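Local coordinates for protein glycoside transferase (Listeria monocytogenes, PDB 6R2M) that probably acts as an extracellular glycoside hydrolase on exopolysaccharide, although a transferase activity is also possible, at residues N29-A32 against L36-D39; M57-E62 against D303-E308; Q182-N185 against F189-E192; V207-Q212 against P228-F233. All coordinates share one frame; numbering follows the deposited sequence.

From the N terminus, contact 1 comes first. It closes a short turn between helix 21-29 and helix 50-62. Contact 2 follows on helix 50-62 and waits for its partner until helix 301-312, so it ties an early part of the chain to its last helix. Contacts 3 and 4 both lie within that long span. Contact 3 closes a short turn after helix 179-183, and contact 4 then joins the start of helix 209-223 to helix 228-241. Contacts 1 and 2 touch, and so do contacts 3 and 4. Contacts 1 and 3 lie on opposite sides of the chain's centre, their own centres about 34 Å apart.

Contact 1: N29-A32 against L36-D39; sequences NYTA and LIVD
Tyr30 and Ala32 meet 36-39 through two backbone hydrogen bonds, with Thr31 facing Ile37 between them. Val38 N donates to Tyr30 O over 2.9 Å. Ala32 N donates to Leu36 O at the same length, and its N-H...O angle is 168°. Tyr30 O also receives a CA-H...O contact from Ile37 CA at 3.2 Å, so two donors converge on one carbonyl. Leu36 O is approached in the same way by Thr31 CA.

The packed side faces the interior and holds Tyr30, Ile37 and Val38, all buried. Tyr30 gives up more surface to the contact than any other residue. Tyr30 CD1 passes 3.5 Å from Val38 O, a buried oxygen with no polar partner in the model. The ring reaches it because CG sits anti to the carbonyl carbon (chi1 -77°). Its far end bonds to Thr299 O, and the ring also meets those of Phe301 and Tyr304. Apolar touching between Tyr30 and Ile37 is light, with Tyr30 CB 4.3 Å from Ile37 CG2.

Thr31 and Ala32 lie on the solvent side and are partly exposed. Thr31 OG1 lies 3.7 Å from Ile37 CD1, but its hydrogen bond goes to Val26 O in helix 21-29. Ala32 CB lies 3.8 Å from Leu36 O.

Thr31 and Ile37 are thus a non-hydrogen-bonded antiparallel pair. This is a single isolated beta bridge, closing a short chain reversal in the loop between helix 21-29 and helix 50-62.

Contact 2: M57-E62 against D303-E308; sequences MEYLVE and DYINKE
Helix 50-62 and helix 301-312 come closest within these segments at Tyr59 and Glu308, whose CA atoms are 7.7 Å apart. This is helix-to-helix packing in a largely helical fold, probably the alpha/alpha barrel of related glycoside hydrolases. It pairs an early helix with the last helix.

Tyr59 carries the contact from its helix. Its CG is anti to the backbone N (chi1 180°), which sends the ring across to the other helix. Two residues one helical turn apart receive it there. Ile305 CD1 touches the root of the tyrosine, 4.1 Å from Tyr59 CB. Further out, Tyr59 CE1 packs 3.9 Å from Glu308 CB. Both carbons approach the ring obliquely. Glu308 O lies at the ring edge, in its plane, and is also 3.9 Å from CE1.

The contact is therefore made by carbon atoms and one carbonyl, and no direct hydrogen bond joins the two segments. Glu308 offers its CB and backbone, while its carboxylate plane stands 78° from the Tyr59 ring. Tyr59 OH is hydrogen-bonded to Lys312 NZ, further along helix 301-312. Tyr59 and Ile305 are buried, whereas Glu308 is partly exposed.

Helix 21-29 covers the junction through Val22, which touches Tyr59, Tyr304 and Glu308. The Glu308 chain is bent at chi2 (-56°). Its CG rests over one face of the Tyr304 ring, 4.0 Å above the plane and displaced toward the rim.

Contact 3: Q182-N185 against F189-E192; sequences QTVN and FFTE
Val184 sends its two methyls to two different partners in 189-192. CG1 goes to Phe190, and the side chains cross at about a right angle, with Val184 CG1 3.9 Å from Phe190 CD1. The methyl meets the ring obliquely. CG2 goes to Thr191, where the two side chains run past each other in opposite directions. Val184 CG2 is 3.3 Å from Thr191 OG1, a close approach. The split follows from chi1 of 67°, which places CG1 between the backbone N and the carbonyl carbon and CG2 anti to the N.

Thr191 OG1 sits between its own N and carbonyl carbon, which turns it to a bridging water. That water lies 2.8 Å from Thr191 OG1 and accepts from Asn185 N. A second water donates to Asn185 O and to Phe189 O, both at 3.0 Å. Across the segments Asn185 O also receives a CA-H...O contact from Phe190 CA, at 3.5 Å with an angle of 164° at the hydrogen. Thr191 N is buried here without a polar partner in the model.

Phe199 of strand 198-200 packs on both Val184 and Thr191. Phe190 also lies against Ile215 of helix 209-223. The arrangement is a short water-bridged loop leading from helix 179-183 to strand 193-195.

Contact 4: V207-Q212 against P228-F233; sequences VNMIDQ and PNFDNF
Met209 and Gln212, one turn apart at the start of helix 209-223, pack on Phe230 of helix 228-241. Apolar contacts dominate. Met209 is bent at chi2 and chi3 (-63° and -77°), which folds its methyl toward the aromatic pair. Met209 CE lies 3.8 Å from Phe230 CZ and meets that ring obliquely. The same methyl sits at the edge of the Phe233 ring, near its plane, 4.1 Å from Phe233 CE2. Gln212 adds its aliphatic root, with Gln212 CB 3.7 Å from Phe230 CZ. All four residues are buried.

Polar groups border this packing. Gln212 OE1 comes within 3.8 Å of Phe230 CE1, and the amide plane is turned 51° from the ring. The hydrogen-bond partner of Gln212 OE1 is Phe190 N, while Gln212 NE2 makes a weak bond to Glu192 OE2. Bonds at both ends of the amide probably fix its rotation beside the ring.

Capping is the third kind of interaction. Asn208 is the N-cap of helix 209-223. Its OD1 accepts from Ile210 N at 2.9 Å, with the donor in the carbonyl plane. The first helical backbone bond runs from Gln212 N to Asn208 O over 3.0 Å.

Strand 206-208 pairs antiparallel with strand 247-249 just before the cap. Tyr248 of that second strand meets Phe233 edge-to-face, as does Phe189 from the loop before strand 193-195. Val264 of helix 262-274 packs on Met209, and Met213 and Ala216 of helix 209-223 continue the packing on Phe230.

Contact 1: N29-A32 against L36-D39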
loop_
_atom_site.group_PDB
_atom_site.type_symbol
_atom_site.label_atom_id
_atom_site.label_comp_id
_atom_site.label_asym_id
_atom_site.label_seq_id
_atom_site.Cartn_x
_atom_site.Cartn_y
_atom_site.Cartn_z
ATOM N N ASN A 29 10.561 11.414 -14.727
ATOM C CA ASN A 29 11.563 10.991 -13.758
ATOM C C ASN A 29 11.469 9.547 -13.312
ATOM O O ASN A 29 12.483 8.992 -12.893
ATOM C CB ASN A 29 11.501 11.870 -12.510
ATOM C CG ASN A 29 11.900 13.294 -12.804
ATOM O OD1 ASN A 29 13.084 13.588 -12.973
ATOM N ND2 ASN A 29 10.916 14.190 -12.890
ATOM N N TYR A 30 10.291 8.936 -13.350
ATOM C CA TYR A 30 10.130 7.585 -12.837
ATOM C C TYR A 30 9.688 6.608 -13.915
ATOM O O TYR A 30 9.193 5.528 -13.587
ATOM C CB TYR A 30 9.117 7.565 -11.692
ATOM C CG TYR A 30 9.633 8.085 -10.368
ATOM C CD1 TYR A 30 10.564 7.367 -9.620
ATOM C CD2 TYR A 30 9.144 9.278 -9.838
ATOM C CE1 TYR A 30 11.015 7.843 -8.393
ATOM C CE2 TYR A 30 9.581 9.758 -8.609
ATOM C CZ TYR A 30 10.517 9.043 -7.897
ATOM O OH TYR A 30 10.938 9.535 -6.684
ATOM N N THR A 31 9.830 6.952 -15.192
ATOM C CA THR A 31 9.366 6.077 -16.261
ATOM C C THR A 31 10.537 5.605 -17.105
ATOM O O THR A 31 11.308 6.419 -17.625
ATOM C CB THR A 31 8.327 6.787 -17.135
ATOM O OG1 THR A 31 7.259 7.254 -16.309
ATOM C CG2 THR A 31 7.731 5.822 -18.122
ATOM N N ALA A 32 10.660 4.291 -17.247
ATOM C CA ALA A 32 11.664 3.719 -18.130
ATOM C C ALA A 32 11.198 3.811 -19.583
ATOM O O ALA A 32 10.051 4.160 -19.877
ATOM C CB ALA A 32 11.946 2.265 -17.744
ATOM N N LEU A 36 7.356 1.568 -18.113
ATOM C CA LEU A 36 7.075 1.057 -16.779
ATOM C C LEU A 36 7.616 2.013 -15.729
ATOM O O LEU A 36 8.602 2.724 -15.958
ATOM C CB LEU A 36 7.666 -0.341 -16.584
ATOM C CG LEU A 36 7.110 -1.377 -17.568
ATOM C CD1 LEU A 36 7.457 -2.795 -17.143
ATOM C CD2 LEU A 36 5.605 -1.218 -17.706
ATOM N N ILE A 37 6.942 2.033 -14.577
ATOM C CA ILE A 37 7.320 2.894 -13.458
ATOM C C ILE A 37 8.401 2.205 -12.634
ATOM O O ILE A 37 8.226 1.062 -12.192
ATOM C CB ILE A 37 6.086 3.227 -12.598
ATOM C CG1 ILE A 37 4.917 3.707 -13.470
ATOM C CG2 ILE A 37 6.437 4.246 -11.495
ATOM C CD1 ILE A 37 5.232 4.890 -14.339
ATOM N N VAL A 38 9.523 2.913 -12.405
ATOM C CA VAL A 38 10.688 2.373 -11.712
ATOM C C VAL A 38 10.720 2.877 -10.270
ATOM O O VAL A 38 10.117 3.899 -9.925
ATOM C CB VAL A 38 11.979 2.744 -12.476
ATOM C CG1 VAL A 38 12.328 4.201 -12.237
ATOM C CG2 VAL A 38 13.124 1.816 -12.079
ATOM N N ASP A 39 11.444 2.150 -9.409
ATOM C CA ASP A 39 11.491 2.512 -7.996
ATOM C C ASP A 39 12.382 3.723 -7.738
ATOM O O ASP A 39 12.047 4.566 -6.901
ATOM C CB ASP A 39 11.910 1.309 -7.128
ATOM C CG ASP A 39 13.220 0.638 -7.570
ATOM O OD1 ASP A 39 13.709 0.852 -8.695
ATOM O OD2 ASP A 39 13.750 -0.151 -6.752
#

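Contact 2: M57-E62 against D303-E308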
loop_
_atom_site.group_PDB
_atom_site.type_symbol
_atom_site.label_atom_id
_atom_site.label_comp_id
_atom_site.label_asym_id
_atom_site.label_seq_id
_atom_site.Cartn_x
_atom_site.Cartn_y
_atom_site.Cartn_z
ATOM N N MET A 57 -1.935 4.064 -10.252
ATOM C CA MET A 57 -3.348 3.917 -10.604
ATOM C C MET A 57 -4.255 4.525 -9.546
ATOM O O MET A 57 -5.242 5.196 -9.877
ATOM C CB MET A 57 -3.683 2.443 -10.802
ATOM C CG MET A 57 -3.116 1.897 -12.090
ATOM S SD MET A 57 -3.203 0.088 -12.254
ATOM C CE MET A 57 -4.989 -0.169 -12.177
ATOM N N GLU A 58 -3.950 4.272 -8.268
ATOM C CA GLU A 58 -4.728 4.850 -7.178
ATOM C C GLU A 58 -4.727 6.375 -7.259
ATOM O O GLU A 58 -5.783 7.019 -7.162
ATOM C CB GLU A 58 -4.153 4.352 -5.850
ATOM C CG GLU A 58 -4.884 4.830 -4.631
ATOM C CD GLU A 58 -4.341 4.198 -3.357
ATOM O OE1 GLU A 58 -3.752 3.097 -3.436
ATOM O OE2 GLU A 58 -4.517 4.792 -2.272
ATOM N N TYR A 59 -3.546 6.970 -7.452
ATOM C CA TYR A 59 -3.444 8.416 -7.588
ATOM C C TYR A 59 -4.270 8.926 -8.765
ATOM O O TYR A 59 -4.965 9.939 -8.650
ATOM C CB TYR A 59 -1.973 8.830 -7.744
ATOM C CG TYR A 59 -1.822 10.322 -7.889
ATOM C CD1 TYR A 59 -1.779 11.138 -6.759
ATOM C CD2 TYR A 59 -1.787 10.920 -9.142
ATOM C CE1 TYR A 59 -1.662 12.507 -6.869
ATOM C CE2 TYR A 59 -1.672 12.306 -9.272
ATOM C CZ TYR A 59 -1.614 13.090 -8.131
ATOM O OH TYR A 59 -1.528 14.474 -8.245
ATOM N N LEU A 60 -4.211 8.234 -9.906
ATOM C CA LEU A 60 -4.877 8.724 -11.107
ATOM C C LEU A 60 -6.391 8.727 -10.961
ATOM O O LEU A 60 -7.055 9.604 -11.520
ATOM C CB LEU A 60 -4.442 7.885 -12.311
ATOM C CG LEU A 60 -2.951 8.066 -12.587
ATOM C CD1 LEU A 60 -2.504 7.011 -13.565
ATOM C CD2 LEU A 60 -2.568 9.486 -13.079
ATOM N N VAL A 61 -6.956 7.774 -10.214
ATOM C CA VAL A 61 -8.387 7.836 -9.922
ATOM C C VAL A 61 -8.690 9.045 -9.054
ATOM O O VAL A 61 -9.674 9.763 -9.286
ATOM C CB VAL A 61 -8.865 6.530 -9.263
ATOM C CG1 VAL A 61 -10.338 6.655 -8.826
ATOM C CG2 VAL A 61 -8.708 5.371 -10.217
ATOM N N GLU A 62 -7.832 9.309 -8.060
ATOM C CA GLU A 62 -8.064 10.425 -7.151
ATOM C C GLU A 62 -8.072 11.758 -7.893
ATOM O O GLU A 62 -8.866 12.649 -7.565
ATOM C CB GLU A 62 -7.004 10.426 -6.039
ATOM C CG GLU A 62 -7.171 11.523 -5.005
ATOM C CD GLU A 62 -8.487 11.438 -4.242
ATOM O OE1 GLU A 62 -9.021 10.318 -4.057
ATOM O OE2 GLU A 62 -8.983 12.511 -3.826
ATOM N N ASP A 303 7.701 6.308 -1.577
ATOM C CA ASP A 303 7.638 7.509 -0.745
ATOM C C ASP A 303 7.060 8.681 -1.524
ATOM O O ASP A 303 6.182 9.400 -1.028
ATOM C CB ASP A 303 9.034 7.862 -0.223
ATOM C CG ASP A 303 9.518 6.914 0.852
ATOM O OD1 ASP A 303 8.743 6.605 1.772
ATOM O OD2 ASP A 303 10.685 6.477 0.768
ATOM N N TYR A 304 7.534 8.880 -2.752
ATOM C CA TYR A 304 7.059 9.990 -3.562
ATOM C C TYR A 304 5.547 9.924 -3.732
ATOM O O TYR A 304 4.835 10.898 -3.470
ATOM C CB TYR A 304 7.755 9.972 -4.926
ATOM C CG TYR A 304 7.137 10.942 -5.903
ATOM C CD1 TYR A 304 7.466 12.293 -5.866
ATOM C CD2 TYR A 304 6.190 10.525 -6.824
ATOM C CE1 TYR A 304 6.872 13.190 -6.731
ATOM C CE2 TYR A 304 5.600 11.415 -7.697
ATOM C CZ TYR A 304 5.947 12.740 -7.648
ATOM O OH TYR A 304 5.334 13.605 -8.536
ATOM N N ILE A 305 5.036 8.759 -4.134
ATOM C CA ILE A 305 3.643 8.716 -4.558
ATOM C C ILE A 305 2.701 8.639 -3.362
ATOM O O ILE A 305 1.575 9.138 -3.433
ATOM C CB ILE A 305 3.408 7.553 -5.541
ATOM C CG1 ILE A 305 2.086 7.743 -6.290
ATOM C CG2 ILE A 305 3.468 6.178 -4.848
ATOM C CD1 ILE A 305 2.117 8.896 -7.305
ATOM N N ASN A 306 3.119 8.024 -2.247
ATOM C CA ASN A 306 2.248 8.030 -1.077
ATOM C C ASN A 306 2.145 9.420 -0.467
ATOM O O ASN A 306 1.088 9.776 0.071
ATOM C CB ASN A 306 2.729 7.022 -0.035
ATOM C CG ASN A 306 2.178 5.622 -0.285
ATOM O OD1 ASN A 306 0.980 5.404 -0.195
ATOM N ND2 ASN A 306 3.051 4.680 -0.610
ATOM N N LYS A 307 3.198 10.236 -0.577
ATOM C CA LYS A 307 3.042 11.624 -0.171
ATOM C C LYS A 307 2.025 12.332 -1.068
ATOM O O LYS A 307 1.121 13.003 -0.558
ATOM C CB LYS A 307 4.400 12.343 -0.169
ATOM C CG LYS A 307 4.287 13.830 0.120
ATOM C CD LYS A 307 5.635 14.455 0.400
ATOM C CE LYS A 307 5.472 15.933 0.689
ATOM N NZ LYS A 307 6.741 16.645 1.010
ATOM N N GLU A 308 2.117 12.142 -2.394
ATOM C CA GLU A 308 1.177 12.818 -3.286
ATOM C C GLU A 308 -0.252 12.350 -3.039
ATOM O O GLU A 308 -1.174 13.170 -3.009
ATOM C CB GLU A 308 1.559 12.599 -4.745
ATOM C CG GLU A 308 2.898 13.211 -5.125
ATOM C CD GLU A 308 2.979 14.700 -4.839
ATOM O OE1 GLU A 308 1.955 15.403 -4.964
ATOM O OE2 GLU A 308 4.089 15.170 -4.503
#

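Contact 3: Q182-N185 against F189-E192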
loop_
_atom_site.group_PDB
_atom_site.type_symbol
_atom_site.label_atom_id
_atom_site.label_comp_id
_atom_site.label_asym_id
_atom_site.label_seq_id
_atom_site.Cartn_x
_atom_site.Cartn_y
_atom_site.Cartn_z
ATOM N N GLN A 182 -7.535 -10.039 13.814
ATOM C CA GLN A 182 -8.395 -9.920 14.988
ATOM C C GLN A 182 -7.676 -10.274 16.279
ATOM O O GLN A 182 -8.106 -9.814 17.345
ATOM C CB GLN A 182 -9.615 -10.827 14.854
ATOM C CG GLN A 182 -10.638 -10.332 13.858
ATOM C CD GLN A 182 -11.664 -11.403 13.500
ATOM O OE1 GLN A 182 -11.538 -12.553 13.911
ATOM N NE2 GLN A 182 -12.674 -11.026 12.723
ATOM N N THR A 183 -6.609 -11.063 16.214
ATOM C CA THR A 183 -6.008 -11.630 17.418
ATOM C C THR A 183 -4.559 -11.210 17.646
ATOM O O THR A 183 -3.980 -11.578 18.677
ATOM C CB THR A 183 -6.110 -13.161 17.388
ATOM O OG1 THR A 183 -5.466 -13.694 16.219
ATOM C CG2 THR A 183 -7.572 -13.582 17.350
ATOM N N VAL A 184 -3.963 -10.442 16.730
ATOM C CA VAL A 184 -2.588 -9.987 16.913
ATOM C C VAL A 184 -2.520 -8.999 18.075
ATOM O O VAL A 184 -3.483 -8.268 18.363
ATOM C CB VAL A 184 -2.057 -9.359 15.607
ATOM C CG1 VAL A 184 -2.799 -8.070 15.285
ATOM C CG2 VAL A 184 -0.559 -9.106 15.680
ATOM N N ASN A 185 -1.376 -8.999 18.767
ATOM C CA ASN A 185 -1.069 -8.056 19.831
ATOM C C ASN A 185 0.117 -7.190 19.432
ATOM O O ASN A 185 0.947 -7.577 18.606
ATOM C CB ASN A 185 -0.732 -8.783 21.145
ATOM C CG ASN A 185 -1.915 -9.515 21.708
ATOM O OD1 ASN A 185 -3.039 -9.013 21.662
ATOM N ND2 ASN A 185 -1.687 -10.713 22.216
ATOM N N PHE A 189 4.994 -3.055 19.705
ATOM C CA PHE A 189 4.987 -3.289 18.270
ATOM C C PHE A 189 4.263 -4.583 17.942
ATOM O O PHE A 189 4.278 -5.540 18.718
ATOM C CB PHE A 189 6.409 -3.348 17.722
ATOM C CG PHE A 189 7.239 -2.160 18.091
ATOM C CD1 PHE A 189 7.002 -0.922 17.498
ATOM C CD2 PHE A 189 8.265 -2.281 19.023
ATOM C CE1 PHE A 189 7.772 0.186 17.837
ATOM C CE2 PHE A 189 9.041 -1.174 19.361
ATOM C CZ PHE A 189 8.789 0.055 18.761
ATOM N N PHE A 190 3.640 -4.600 16.769
ATOM C CA PHE A 190 2.934 -5.786 16.304
ATOM C C PHE A 190 3.925 -6.868 15.896
ATOM O O PHE A 190 4.955 -6.580 15.274
ATOM C CB PHE A 190 2.074 -5.459 15.089
ATOM C CG PHE A 190 0.907 -4.572 15.375
ATOM C CD1 PHE A 190 -0.291 -5.101 15.818
ATOM C CD2 PHE A 190 0.985 -3.196 15.141
ATOM C CE1 PHE A 190 -1.380 -4.281 16.049
ATOM C CE2 PHE A 190 -0.103 -2.370 15.381
ATOM C CZ PHE A 190 -1.280 -2.909 15.827
ATOM N N THR A 191 3.584 -8.120 16.214
ATOM C CA THR A 191 4.211 -9.261 15.555
ATOM C C THR A 191 3.761 -9.278 14.105
ATOM O O THR A 191 2.561 -9.396 13.834
ATOM C CB THR A 191 3.793 -10.568 16.217
ATOM O OG1 THR A 191 2.371 -10.567 16.360
ATOM C CG2 THR A 191 4.445 -10.735 17.567
ATOM N N GLU A 192 4.703 -9.174 13.176
ATOM C CA GLU A 192 4.323 -8.939 11.790
ATOM C C GLU A 192 3.923 -10.198 11.042
ATOM O O GLU A 192 3.272 -10.089 9.997
ATOM C CB GLU A 192 5.477 -8.287 11.027
ATOM C CG GLU A 192 5.900 -6.944 11.599
ATOM C CD GLU A 192 7.100 -7.042 12.530
ATOM O OE1 GLU A 192 7.304 -8.110 13.146
ATOM O OE2 GLU A 192 7.853 -6.045 12.636
HETATM O O HOH W 1 0.693 -11.022 18.563
HETATM O O HOH W 2 3.521 -8.118 20.051
#

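Contact 4: V207-Q212 against P228-F233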
loop_
_atom_site.group_PDB
_atom_site.type_symbol
_atom_site.label_atom_id
_atom_site.label_comp_id
_atom_site.label_asym_id
_atom_site.label_seq_id
_atom_site.Cartn_x
_atom_site.Cartn_y
_atom_site.Cartn_z
ATOM N N VAL A 207 12.006 -3.262 14.040
ATOM C CA VAL A 207 10.727 -3.142 13.347
ATOM C C VAL A 207 10.826 -2.024 12.323
ATOM O O VAL A 207 11.502 -1.014 12.550
ATOM C CB VAL A 207 9.540 -2.890 14.300
ATOM C CG1 VAL A 207 9.336 -4.092 15.220
ATOM C CG2 VAL A 207 9.751 -1.621 15.097
ATOM N N ASN A 208 10.150 -2.213 11.194
ATOM C CA ASN A 208 10.023 -1.194 10.159
ATOM C C ASN A 208 8.664 -0.515 10.328
ATOM O O ASN A 208 7.627 -1.181 10.261
ATOM C CB ASN A 208 10.149 -1.849 8.783
ATOM C CG ASN A 208 10.180 -0.851 7.657
ATOM O OD1 ASN A 208 9.398 0.094 7.628
ATOM N ND2 ASN A 208 11.085 -1.058 6.711
ATOM N N MET A 209 8.666 0.801 10.564
ATOM C CA MET A 209 7.413 1.469 10.908
ATOM C C MET A 209 6.459 1.608 9.722
ATOM O O MET A 209 5.269 1.853 9.945
ATOM C CB MET A 209 7.702 2.836 11.534
ATOM C CG MET A 209 8.318 2.729 12.935
ATOM S SD MET A 209 7.222 1.929 14.139
ATOM C CE MET A 209 6.093 3.273 14.458
ATOM N N ILE A 210 6.936 1.478 8.478
ATOM C CA ILE A 210 5.995 1.353 7.363
ATOM C C ILE A 210 5.111 0.133 7.572
ATOM O O ILE A 210 3.879 0.208 7.490
ATOM C CB ILE A 210 6.735 1.251 6.015
ATOM C CG1 ILE A 210 7.491 2.538 5.727
ATOM C CG2 ILE A 210 5.732 0.921 4.897
ATOM C CD1 ILE A 210 8.281 2.468 4.411
ATOM N N ASP A 211 5.731 -1.013 7.837
ATOM C CA ASP A 211 4.953 -2.232 8.035
ATOM C C ASP A 211 4.091 -2.134 9.289
ATOM O O ASP A 211 2.913 -2.522 9.269
ATOM C CB ASP A 211 5.886 -3.433 8.093
ATOM C CG ASP A 211 6.800 -3.508 6.875
ATOM O OD1 ASP A 211 6.366 -3.049 5.800
ATOM O OD2 ASP A 211 7.926 -4.016 7.001
ATOM N N GLN A 212 4.638 -1.563 10.367
ATOM C CA GLN A 212 3.852 -1.398 11.583
ATOM C C GLN A 212 2.630 -0.514 11.343
ATOM O O GLN A 212 1.545 -0.814 11.849
ATOM C CB GLN A 212 4.716 -0.826 12.701
ATOM C CG GLN A 212 5.830 -1.768 13.189
ATOM C CD GLN A 212 5.292 -2.909 14.045
ATOM O OE1 GLN A 212 4.404 -2.693 14.859
ATOM N NE2 GLN A 212 5.829 -4.117 13.862
ATOM N N PRO A 228 -4.192 -0.458 21.538
ATOM C CA PRO A 228 -3.818 0.673 22.402
ATOM C C PRO A 228 -2.344 0.751 22.729
ATOM O O PRO A 228 -1.861 1.846 23.045
ATOM C CB PRO A 228 -4.648 0.436 23.676
ATOM C CG PRO A 228 -4.846 -1.042 23.710
ATOM C CD PRO A 228 -5.005 -1.455 22.256
ATOM N N ASN A 229 -1.616 -0.365 22.673
ATOM C CA ASN A 229 -0.193 -0.333 22.961
ATOM C C ASN A 229 0.567 0.343 21.839
ATOM O O ASN A 229 1.446 1.175 22.086
ATOM C CB ASN A 229 0.318 -1.753 23.170
ATOM C CG ASN A 229 -0.435 -2.451 24.256
ATOM O OD1 ASN A 229 -0.261 -2.118 25.424
ATOM N ND2 ASN A 229 -1.308 -3.390 23.886
ATOM N N PHE A 230 0.243 -0.003 20.597
ATOM C CA PHE A 230 0.873 0.698 19.492
ATOM C C PHE A 230 0.429 2.151 19.443
ATOM O O PHE A 230 1.238 3.045 19.157
ATOM C CB PHE A 230 0.564 -0.009 18.173
ATOM C CG PHE A 230 1.342 0.531 17.029
ATOM C CD1 PHE A 230 2.709 0.324 16.947
ATOM C CD2 PHE A 230 0.702 1.234 16.021
ATOM C CE1 PHE A 230 3.444 0.828 15.865
ATOM C CE2 PHE A 230 1.421 1.733 14.946
ATOM C CZ PHE A 230 2.794 1.532 14.869
ATOM N N ASP A 231 -0.859 2.409 19.693
ATOM C CA ASP A 231 -1.337 3.782 19.635
ATOM C C ASP A 231 -0.627 4.635 20.672
ATOM O O ASP A 231 -0.196 5.752 20.370
ATOM C CB ASP A 231 -2.849 3.830 19.836
ATOM C CG ASP A 231 -3.437 5.198 19.536
ATOM O OD1 ASP A 231 -3.341 5.648 18.381
ATOM O OD2 ASP A 231 -3.991 5.829 20.459
ATOM N N ASN A 232 -0.431 4.093 21.881
ATOM C CA ASN A 232 0.265 4.843 22.917
ATOM C C ASN A 232 1.716 5.104 22.534
ATOM O O ASN A 232 2.241 6.198 22.778
ATOM C CB ASN A 232 0.207 4.102 24.247
ATOM C CG ASN A 232 1.107 4.730 25.288
ATOM O OD1 ASN A 232 2.176 4.200 25.600
ATOM N ND2 ASN A 232 0.693 5.879 25.815
ATOM N N PHE A 233 2.386 4.122 21.930
ATOM C CA PHE A 233 3.748 4.357 21.474
ATOM C C PHE A 233 3.792 5.542 20.512
ATOM O O PHE A 233 4.646 6.421 20.629
ATOM C CB PHE A 233 4.308 3.102 20.802
ATOM C CG PHE A 233 5.692 3.289 20.268
ATOM C CD1 PHE A 233 6.772 3.276 21.117
ATOM C CD2 PHE A 233 5.905 3.489 18.911
ATOM C CE1 PHE A 233 8.062 3.463 20.630
ATOM C CE2 PHE A 233 7.196 3.668 18.413
ATOM C CZ PHE A 233 8.266 3.654 19.279
#